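Local coordinates for putative exported protein (Bacteroides fragilis, PDB 3FZX) that is of unknown function but binds calcium and, with a fold like that of the LolA/LolB lipoprotein carriers, may bind a lipid-like ligand, at residues A[11-16]-A[190-195]; A[16-21]-A[33-38]; A[47-52]-A[70-75]. All blocks are in the same frame, centred on the assembly; numbering follows the deposited sequence.

Contact 1: A[11-16]-A[190-195]; sequences FPNQEG and APNIGI
A classic beta bulge, with Ile193 and Gly194 both facing Ala190, meets Phe11 and Pro12 of the loop that precedes strand 18-25. The bulge is held within 190-195 by a bond from Gly194 N to Ala190 O (3.0 Å) and a weak one from Ile193 N to the same oxygen. No backbone hydrogen bond joins the two segments. Their main chains meet through CA-H...O contacts. Asn192 CA lies 3.3 Å from Phe11 O, and Pro12 CA lies 3.2 Å from Asn192 O. Pro12 has no N-H, and its ring sets CD 3.2 Å from Ile193 O.

The polar link is made by two asparagines. Asn13 ND2 gives a hydrogen bond of 3.0 Å to Asn192 OD1. The acceptor lies in the amide plane of Asn13, but the donor is tilted from the carbonyl plane of Asn192, and the two amides are turned 64° apart. Asn13 ND2 also bonds to Phe11 O at 3.1 Å. Asn13 CG sits between its own backbone N and carbonyl carbon (chi1 51°), which folds the amide back toward Phe11. The two bonds from one nitrogen should fix the amide rotation.

Phe11 CB leads away from 190-195. Pro12 CD lies over one face of the Phe11 ring, near its rim. The ring packs on Ala52 and Ala71 and meets the Tyr36 ring edge-to-face. The N-terminal loop is thus held between the inner wall of the barrel and a tight turn. That turn, Pro191-Asn192 with its adjoining bulge, is a beta hairpin connection between strands 180-190 and 194-202 of an antiparallel barrel.

Contact 2: A[16-21]-A[33-38]; sequences GEQITR and ILVYRV
Ile19 and Tyr36 form a hydrogen-bonded antiparallel pair, with Ile19 N to Tyr36 O at 3.0 Å and Tyr36 N to Ile19 O at 2.9 Å. Arg21 and Leu34 pair in the same way. Just before strand 18-25, Gly16 N hydrogen-bonds to Val38 O, and Val38 N to Glu17 O.

Side chains alternate between two faces. Ile19, Arg21, Leu34 and Tyr36 share the buried one. Arg21 and Leu34 run side by side, and Leu34 CD2 lies 3.9 Å from Arg21 NH2. Arg21 starts extended, with CG opposite the main-chain N (chi1 -160°), then bends at chi3. The bend carries its guanidinium alongside Tyr36, where NH1 meets the ring edge, 4.0 Å from CE2 of Tyr36. The two planes differ by 34°. Asp84 makes a salt bridge with Arg21 NH1 and a hydrogen bond with Tyr36 OH. Ser211 OG bonds to Arg21 NE.

Gln18, Thr20, Val35 and Arg37 occupy the other, partly exposed face. Gln18 lies across Val35, with CG 3.8 Å from CG1 of Val35. Gln18 NE2 reaches Arg37 CD at 3.7 Å, on the aliphatic part. Thr20 turns its methyl CG2 toward Ile33 CG2, a tight 3.4 Å, because that methyl lies opposite the main-chain N (chi1 -55° for OG1).

The chemistry implies two different faces on one hairpin. The outer one is mixed: aliphatic parts touch while polar ends remain, with Arg37 NH1 in a salt bridge to Asp39. Inside, Asp84 probably offsets the cost of burying the Arg21 charge, and Arg21 and Tyr36 OH would favour Asp84 as a carboxylate.

Contact 3: A[47-52]-A[70-75]; sequences GMEVVA and VARCSD
Gly47 opens the pairing, with its CA 3.4 Å from Cys73 O as a CA-H...O contact. Next, Met48, a selenomethionine, accepts a backbone bond from Cys73 N at its O (2.9 Å).

Glu49 faces Arg72 in a non-hydrogen-bonded pair, and their side chains lie alongside each other. Arg72 grips the carboxylate side-on in a salt bridge of two hydrogen bonds: NE reaches Glu49 OE1 at 2.8 Å, and NH2 reaches Glu49 OE2 at 2.9 Å. The NH2 bond is nearly straight (175°), in the guanidinium plane, and uses a syn lone pair. The NE bond is more bent. Glu49 bends at chi2 (94°), which turns the carboxylate to the arginine. In the second subunit, Arg130 and Tyr132 also bind this carboxylate, and Met102 O and Thr128 O of that subunit take bonds from Arg72.

Val50 follows with two backbone bonds, Val50 N to Ala71 O at 2.8 Å and Ala71 N to Val50 O at 3.0 Å. Val51 then pairs with Val70.

Strand 47-58 lies between 30-44 and 63-74. Strand 77-81 flanks 63-74 beyond, and Phe9 and Phe11 of the N-terminal loop cover the Val50-Ala71 face.

Contacts 2 and 3 are hairpins of one antiparallel barrel, and their strands 30-44 and 47-58 are neighbours. Contact 1 closes a far longer span of chain, fixing the N-terminal loop beside the turn at 190-195. Contacts 1 and 3 are largely buried, though in contact 1 Asn192 is exposed and Asn13 partly so. Contact 2 has a partly exposed outer face. The loop of contact 1 packs on strands of both other contacts. The charges differ in setting. Arg21 of contact 2 is satisfied within its own chain, whereas the ion pair of contact 3 is shared with the second subunit. Contact 1 has no charged pair across it: one amide-to-amide bond joins CA-H...O contacts and proline packing.

Contact 1: A[11-16]-A[190-195]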
loop_
_atom_site.group_PDB
_atom_site.type_symbol
_atom_site.label_atom_id
_atom_site.label_comp_id
_atom_site.label_asym_id
_atom_site.label_seq_id
_atom_site.Cartn_x
_atom_site.Cartn_y
_atom_site.Cartn_z
ATOM N N PHE A 11 2.705 -14.374 8.310
ATOM C CA PHE A 11 3.534 -14.452 7.107
ATOM C C PHE A 11 4.906 -14.990 7.528
ATOM O O PHE A 11 5.327 -14.781 8.654
ATOM C CB PHE A 11 3.704 -13.049 6.450
ATOM C CG PHE A 11 4.194 -13.107 5.027
ATOM C CD1 PHE A 11 3.319 -13.473 3.994
ATOM C CD2 PHE A 11 5.501 -12.800 4.710
ATOM C CE1 PHE A 11 3.751 -13.549 2.678
ATOM C CE2 PHE A 11 5.955 -12.846 3.376
ATOM C CZ PHE A 11 5.089 -13.239 2.363
ATOM N N PRO A 12 5.612 -15.704 6.646
ATOM C CA PRO A 12 6.945 -16.115 7.075
ATOM C C PRO A 12 7.831 -14.920 7.399
ATOM O O PRO A 12 7.705 -13.866 6.784
ATOM C CB PRO A 12 7.486 -16.860 5.862
ATOM C CG PRO A 12 6.644 -16.404 4.737
ATOM C CD PRO A 12 5.293 -16.260 5.327
ATOM N N ASN A 13 8.710 -15.090 8.375
ATOM C CA ASN A 13 9.562 -14.018 8.799
ATOM C C ASN A 13 11.040 -14.354 9.034
ATOM O O ASN A 13 11.762 -13.504 9.494
ATOM C CB ASN A 13 8.906 -13.305 9.998
ATOM C CG ASN A 13 8.494 -14.244 11.071
ATOM O OD1 ASN A 13 9.298 -14.561 11.910
ATOM N ND2 ASN A 13 7.232 -14.707 11.054
ATOM N N GLN A 14 11.502 -15.553 8.672
ATOM C CA GLN A 14 12.944 -15.872 8.721
ATOM C C GLN A 14 13.556 -15.607 7.366
ATOM O O GLN A 14 13.072 -16.132 6.376
ATOM C CB GLN A 14 13.200 -17.352 9.033
ATOM C CG GLN A 14 12.482 -17.884 10.236
ATOM C CD GLN A 14 12.871 -19.327 10.584
ATOM O OE1 GLN A 14 13.729 -19.960 9.928
ATOM N NE2 GLN A 14 12.223 -19.859 11.615
ATOM N N GLU A 15 14.644 -14.844 7.314
ATOM C CA GLU A 15 15.321 -14.555 6.039
ATOM C C GLU A 15 15.627 -15.841 5.299
ATOM O O GLU A 15 16.097 -16.781 5.902
ATOM C CB GLU A 15 16.634 -13.769 6.259
ATOM C CG GLU A 15 16.379 -12.330 6.675
ATOM C CD GLU A 15 17.637 -11.466 6.758
ATOM O OE1 GLU A 15 18.773 -12.009 6.616
ATOM O OE2 GLU A 15 17.459 -10.237 6.975
ATOM N N GLY A 16 15.350 -15.870 4.003
ATOM C CA GLY A 16 15.610 -17.049 3.183
ATOM C C GLY A 16 14.454 -18.038 3.164
ATOM O O GLY A 16 14.406 -18.880 2.289
ATOM N N ALA A 190 -2.654 -18.528 9.093
ATOM C CA ALA A 190 -1.927 -19.025 10.244
ATOM C C ALA A 190 -0.672 -18.204 10.501
ATOM O O ALA A 190 -0.076 -17.646 9.559
ATOM C CB ALA A 190 -1.523 -20.509 10.030
ATOM N N PRO A 191 -0.250 -18.139 11.778
ATOM C CA PRO A 191 0.987 -17.474 12.178
ATOM C C PRO A 191 2.187 -18.033 11.449
ATOM O O PRO A 191 2.287 -19.248 11.286
ATOM C CB PRO A 191 1.112 -17.819 13.663
ATOM C CG PRO A 191 -0.282 -18.176 14.123
ATOM C CD PRO A 191 -1.066 -18.582 12.934
ATOM N N ASN A 192 3.081 -17.132 11.032
ATOM C CA ASN A 192 4.335 -17.419 10.374
ATOM C C ASN A 192 4.201 -18.050 8.966
ATOM O O ASN A 192 5.187 -18.464 8.388
ATOM C CB ASN A 192 5.264 -18.259 11.280
ATOM C CG ASN A 192 5.392 -17.687 12.690
ATOM O OD1 ASN A 192 5.644 -16.501 12.878
ATOM N ND2 ASN A 192 5.210 -18.526 13.681
ATOM N N ILE A 193 3.001 -18.088 8.412
ATOM C CA ILE A 193 2.775 -18.680 7.078
ATOM C C ILE A 193 1.981 -17.747 6.195
ATOM O O ILE A 193 2.371 -17.476 5.075
ATOM C CB ILE A 193 2.005 -20.017 7.175
ATOM C CG1 ILE A 193 2.735 -21.015 8.072
ATOM C CG2 ILE A 193 1.830 -20.658 5.800
ATOM C CD1 ILE A 193 1.818 -22.198 8.476
ATOM N N GLY A 194 0.889 -17.202 6.719
ATOM C CA GLY A 194 -0.051 -16.419 5.922
ATOM C C GLY A 194 -1.177 -17.333 5.500
ATOM O O GLY A 194 -1.648 -18.166 6.296
ATOM N N ILE A 195 -1.565 -17.234 4.235
ATOM C CA ILE A 195 -2.681 -18.008 3.691
ATOM C C ILE A 195 -2.292 -19.480 3.519
ATOM O O ILE A 195 -1.350 -19.826 2.784
ATOM C CB ILE A 195 -3.161 -17.459 2.291
ATOM C CG1 ILE A 195 -3.460 -15.942 2.333
ATOM C CG2 ILE A 195 -4.348 -18.282 1.765
ATOM C CD1 ILE A 195 -4.310 -15.487 3.483
#

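Contact 2: A[16-21]-A[33-38]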
loop_
_atom_site.group_PDB
_atom_site.type_symbol
_atom_site.label_atom_id
_atom_site.label_comp_id
_atom_site.label_asym_id
_atom_site.label_seq_id
_atom_site.Cartn_x
_atom_site.Cartn_y
_atom_site.Cartn_z
ATOM N N GLY A 16 15.350 -15.870 4.003
ATOM C CA GLY A 16 15.610 -17.049 3.183
ATOM C C GLY A 16 14.454 -18.038 3.164
ATOM O O GLY A 16 14.406 -18.880 2.289
ATOM N N GLU A 17 13.516 -17.955 4.111
ATOM C CA GLU A 17 12.400 -18.921 4.160
ATOM C C GLU A 17 11.566 -18.806 2.887
ATOM O O GLU A 17 11.398 -17.704 2.374
ATOM C CB GLU A 17 11.512 -18.708 5.400
ATOM C CG GLU A 17 10.337 -19.684 5.485
ATOM C CD GLU A 17 9.589 -19.637 6.789
ATOM O OE1 GLU A 17 9.968 -18.853 7.693
ATOM O OE2 GLU A 17 8.606 -20.399 6.902
ATOM N N GLN A 18 11.038 -19.939 2.418
ATOM C CA GLN A 18 10.331 -20.043 1.135
ATOM C C GLN A 18 9.032 -20.849 1.276
ATOM O O GLN A 18 9.050 -21.950 1.788
ATOM C CB GLN A 18 11.263 -20.712 0.130
ATOM C CG GLN A 18 11.105 -20.216 -1.262
ATOM C CD GLN A 18 12.208 -20.707 -2.161
ATOM O OE1 GLN A 18 12.001 -21.610 -2.973
ATOM N NE2 GLN A 18 13.397 -20.130 -2.009
ATOM N N ILE A 19 7.913 -20.261 0.875
ATOM C CA ILE A 19 6.582 -20.858 0.990
ATOM C C ILE A 19 6.056 -21.023 -0.425
ATOM O O ILE A 19 6.168 -20.087 -1.225
ATOM C CB ILE A 19 5.578 -19.922 1.742
ATOM C CG1 ILE A 19 5.991 -19.714 3.203
ATOM C CG2 ILE A 19 4.155 -20.468 1.719
ATOM C CD1 ILE A 19 6.251 -20.925 3.940
ATOM N N THR A 20 5.510 -22.201 -0.735
ATOM C CA THR A 20 4.908 -22.479 -2.030
ATOM C C THR A 20 3.453 -22.798 -1.822
ATOM O O THR A 20 3.116 -23.581 -0.946
ATOM C CB THR A 20 5.574 -23.660 -2.694
ATOM O OG1 THR A 20 6.967 -23.387 -2.767
ATOM C CG2 THR A 20 5.006 -23.918 -4.123
ATOM N N ARG A 21 2.594 -22.176 -2.631
ATOM C CA ARG A 21 1.180 -22.466 -2.623
ATOM C C ARG A 21 0.743 -22.823 -4.067
ATOM O O ARG A 21 1.124 -22.153 -5.033
ATOM C CB ARG A 21 0.418 -21.265 -2.072
ATOM C CG ARG A 21 -0.968 -21.643 -1.592
ATOM C CD ARG A 21 -1.611 -20.671 -0.619
ATOM N NE ARG A 21 -2.183 -19.535 -1.339
ATOM C CZ ARG A 21 -1.702 -18.299 -1.349
ATOM N NH1 ARG A 21 -0.631 -17.980 -0.635
ATOM N NH2 ARG A 21 -2.320 -17.365 -2.071
ATOM N N ILE A 33 1.542 -21.982 -9.662
ATOM C CA ILE A 33 2.334 -22.161 -8.450
ATOM C C ILE A 33 2.829 -20.796 -8.012
ATOM O O ILE A 33 3.415 -20.081 -8.832
ATOM C CB ILE A 33 3.549 -23.053 -8.702
ATOM C CG1 ILE A 33 3.108 -24.403 -9.295
ATOM C CG2 ILE A 33 4.369 -23.212 -7.401
ATOM C CD1 ILE A 33 4.257 -25.219 -9.840
ATOM N N LEU A 34 2.569 -20.434 -6.746
ATOM C CA LEU A 34 3.025 -19.165 -6.180
ATOM C C LEU A 34 4.119 -19.450 -5.144
ATOM O O LEU A 34 3.942 -20.291 -4.244
ATOM C CB LEU A 34 1.862 -18.415 -5.520
ATOM C CG LEU A 34 2.205 -17.100 -4.777
ATOM C CD1 LEU A 34 2.894 -16.037 -5.710
ATOM C CD2 LEU A 34 0.962 -16.503 -4.070
ATOM N N VAL A 35 5.237 -18.740 -5.262
ATOM C CA VAL A 35 6.397 -18.941 -4.386
ATOM C C VAL A 35 6.785 -17.604 -3.775
ATOM O O VAL A 35 7.006 -16.626 -4.510
ATOM C CB VAL A 35 7.627 -19.473 -5.157
ATOM C CG1 VAL A 35 8.772 -19.767 -4.177
ATOM C CG2 VAL A 35 7.284 -20.713 -5.956
ATOM N N TYR A 36 6.838 -17.557 -2.447
ATOM C CA TYR A 36 7.294 -16.382 -1.721
ATOM C C TYR A 36 8.636 -16.717 -1.100
ATOM O O TYR A 36 8.812 -17.823 -0.579
ATOM C CB TYR A 36 6.342 -16.061 -0.574
ATOM C CG TYR A 36 5.013 -15.494 -0.953
ATOM C CD1 TYR A 36 4.915 -14.210 -1.498
ATOM C CD2 TYR A 36 3.833 -16.191 -0.690
ATOM C CE1 TYR A 36 3.655 -13.638 -1.812
ATOM C CE2 TYR A 36 2.584 -15.643 -0.998
ATOM C CZ TYR A 36 2.495 -14.366 -1.561
ATOM O OH TYR A 36 1.252 -13.827 -1.859
ATOM N N ARG A 37 9.576 -15.781 -1.137
ATOM C CA ARG A 37 10.836 -15.930 -0.414
ATOM C C ARG A 37 11.120 -14.663 0.416
ATOM O O ARG A 37 11.127 -13.538 -0.125
ATOM C CB ARG A 37 11.989 -16.225 -1.370
ATOM C CG ARG A 37 13.327 -16.468 -0.649
ATOM C CD ARG A 37 14.523 -16.656 -1.596
ATOM N NE ARG A 37 14.579 -15.704 -2.710
ATOM C CZ ARG A 37 14.992 -14.434 -2.640
ATOM N NH1 ARG A 37 15.391 -13.884 -1.487
ATOM N NH2 ARG A 37 14.991 -13.698 -3.747
ATOM N N VAL A 38 11.335 -14.855 1.718
ATOM C CA VAL A 38 11.646 -13.766 2.631
ATOM C C VAL A 38 13.036 -13.225 2.295
ATOM O O VAL A 38 14.022 -13.956 2.385
ATOM C CB VAL A 38 11.625 -14.227 4.104
ATOM C CG1 VAL A 38 12.125 -13.088 5.026
ATOM C CG2 VAL A 38 10.227 -14.684 4.511
#

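Contact 3: A[47-52]-A[70-75]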
loop_
_atom_site.group_PDB
_atom_site.type_symbol
_atom_site.label_atom_id
_atom_site.label_comp_id
_atom_site.label_asym_id
_atom_site.label_seq_id
_atom_site.Cartn_x
_atom_site.Cartn_y
_atom_site.Cartn_z
ATOM N N GLY A 47 6.974 -3.078 16.015
ATOM C CA GLY A 47 6.755 -4.319 15.267
ATOM C C GLY A 47 7.709 -4.510 14.090
ATOM O O GLY A 47 8.590 -3.709 13.845
HETATM N N MSE A 48 7.498 -5.567 13.340
HETATM C CA MSE A 48 8.422 -6.013 12.301
HETATM C C MSE A 48 7.966 -5.684 10.870
HETATM O O MSE A 48 6.770 -5.574 10.598
HETATM C CB MSE A 48 8.535 -7.530 12.466
HETATM C CG MSE A 48 9.290 -8.305 11.428
HETATM SE SE MSE A 48 9.864 -10.027 12.301
HETATM C CE MSE A 48 8.073 -10.711 12.766
ATOM N N GLU A 49 8.940 -5.548 9.971
ATOM C CA GLU A 49 8.708 -5.364 8.549
ATOM C C GLU A 49 9.415 -6.492 7.798
ATOM O O GLU A 49 10.616 -6.705 8.000
ATOM C CB GLU A 49 9.297 -4.047 8.074
ATOM C CG GLU A 49 8.921 -3.688 6.636
ATOM C CD GLU A 49 7.703 -2.792 6.557
ATOM O OE1 GLU A 49 6.871 -2.797 7.500
ATOM O OE2 GLU A 49 7.586 -2.054 5.544
ATOM N N VAL A 50 8.686 -7.196 6.931
ATOM C CA VAL A 50 9.264 -8.288 6.114
ATOM C C VAL A 50 9.082 -7.937 4.645
ATOM O O VAL A 50 7.974 -7.657 4.222
ATOM C CB VAL A 50 8.598 -9.656 6.397
ATOM C CG1 VAL A 50 8.922 -10.682 5.293
ATOM C CG2 VAL A 50 8.997 -10.201 7.756
ATOM N N VAL A 51 10.170 -7.910 3.887
ATOM C CA VAL A 51 10.131 -7.707 2.448
ATOM C C VAL A 51 10.351 -9.101 1.843
ATOM O O VAL A 51 11.347 -9.766 2.162
ATOM C CB VAL A 51 11.237 -6.705 1.991
ATOM C CG1 VAL A 51 11.372 -6.664 0.464
ATOM C CG2 VAL A 51 10.962 -5.282 2.545
ATOM N N ALA A 52 9.418 -9.556 0.998
ATOM C CA ALA A 52 9.551 -10.859 0.339
ATOM C C ALA A 52 9.446 -10.709 -1.173
ATOM O O ALA A 52 8.746 -9.838 -1.647
ATOM C CB ALA A 52 8.490 -11.821 0.832
ATOM N N VAL A 70 5.232 -6.810 0.864
ATOM C CA VAL A 70 5.535 -6.534 2.253
ATOM C C VAL A 70 4.488 -7.077 3.211
ATOM O O VAL A 70 3.293 -7.034 2.928
ATOM C CB VAL A 70 5.733 -5.020 2.442
ATOM C CG1 VAL A 70 5.931 -4.665 3.907
ATOM C CG2 VAL A 70 6.932 -4.585 1.609
ATOM N N ALA A 71 4.971 -7.624 4.332
ATOM C CA ALA A 71 4.143 -8.059 5.455
ATOM C C ALA A 71 4.669 -7.249 6.638
ATOM O O ALA A 71 5.889 -7.036 6.739
ATOM C CB ALA A 71 4.321 -9.526 5.735
ATOM N N ARG A 72 3.771 -6.806 7.524
ATOM C CA ARG A 72 4.160 -5.989 8.649
ATOM C C ARG A 72 3.245 -5.999 9.864
ATOM O O ARG A 72 2.040 -6.187 9.758
ATOM C CB ARG A 72 4.365 -4.518 8.240
ATOM C CG ARG A 72 3.117 -3.776 7.848
ATOM C CD ARG A 72 3.243 -2.229 7.838
ATOM N NE ARG A 72 4.340 -1.718 7.022
ATOM C CZ ARG A 72 4.428 -0.475 6.542
ATOM N NH1 ARG A 72 3.444 0.406 6.697
ATOM N NH2 ARG A 72 5.503 -0.117 5.846
ATOM N N CYS A 73 3.880 -5.717 10.996
ATOM C CA CYS A 73 3.245 -5.541 12.276
ATOM C C CYS A 73 3.523 -4.107 12.671
ATOM O O CYS A 73 4.664 -3.677 12.680
ATOM C CB CYS A 73 3.894 -6.475 13.306
ATOM S SG CYS A 73 2.723 -7.221 14.342
ATOM N N SER A 74 2.474 -3.363 12.948
ATOM C CA SER A 74 2.600 -2.030 13.482
ATOM C C SER A 74 1.632 -1.867 14.661
ATOM O O SER A 74 0.422 -2.054 14.524
ATOM C CB SER A 74 2.327 -0.995 12.430
ATOM O OG SER A 74 2.390 0.259 13.069
ATOM N N ASP A 75 2.189 -1.513 15.813
ATOM C CA ASP A 75 1.475 -1.528 17.085
ATOM C C ASP A 75 0.975 -2.955 17.260
ATOM O O ASP A 75 1.769 -3.903 17.092
ATOM C CB ASP A 75 0.403 -0.429 17.161
ATOM C CG ASP A 75 1.010 0.973 17.348
ATOM O OD1 ASP A 75 2.184 1.086 17.793
ATOM O OD2 ASP A 75 0.301 1.968 17.060
#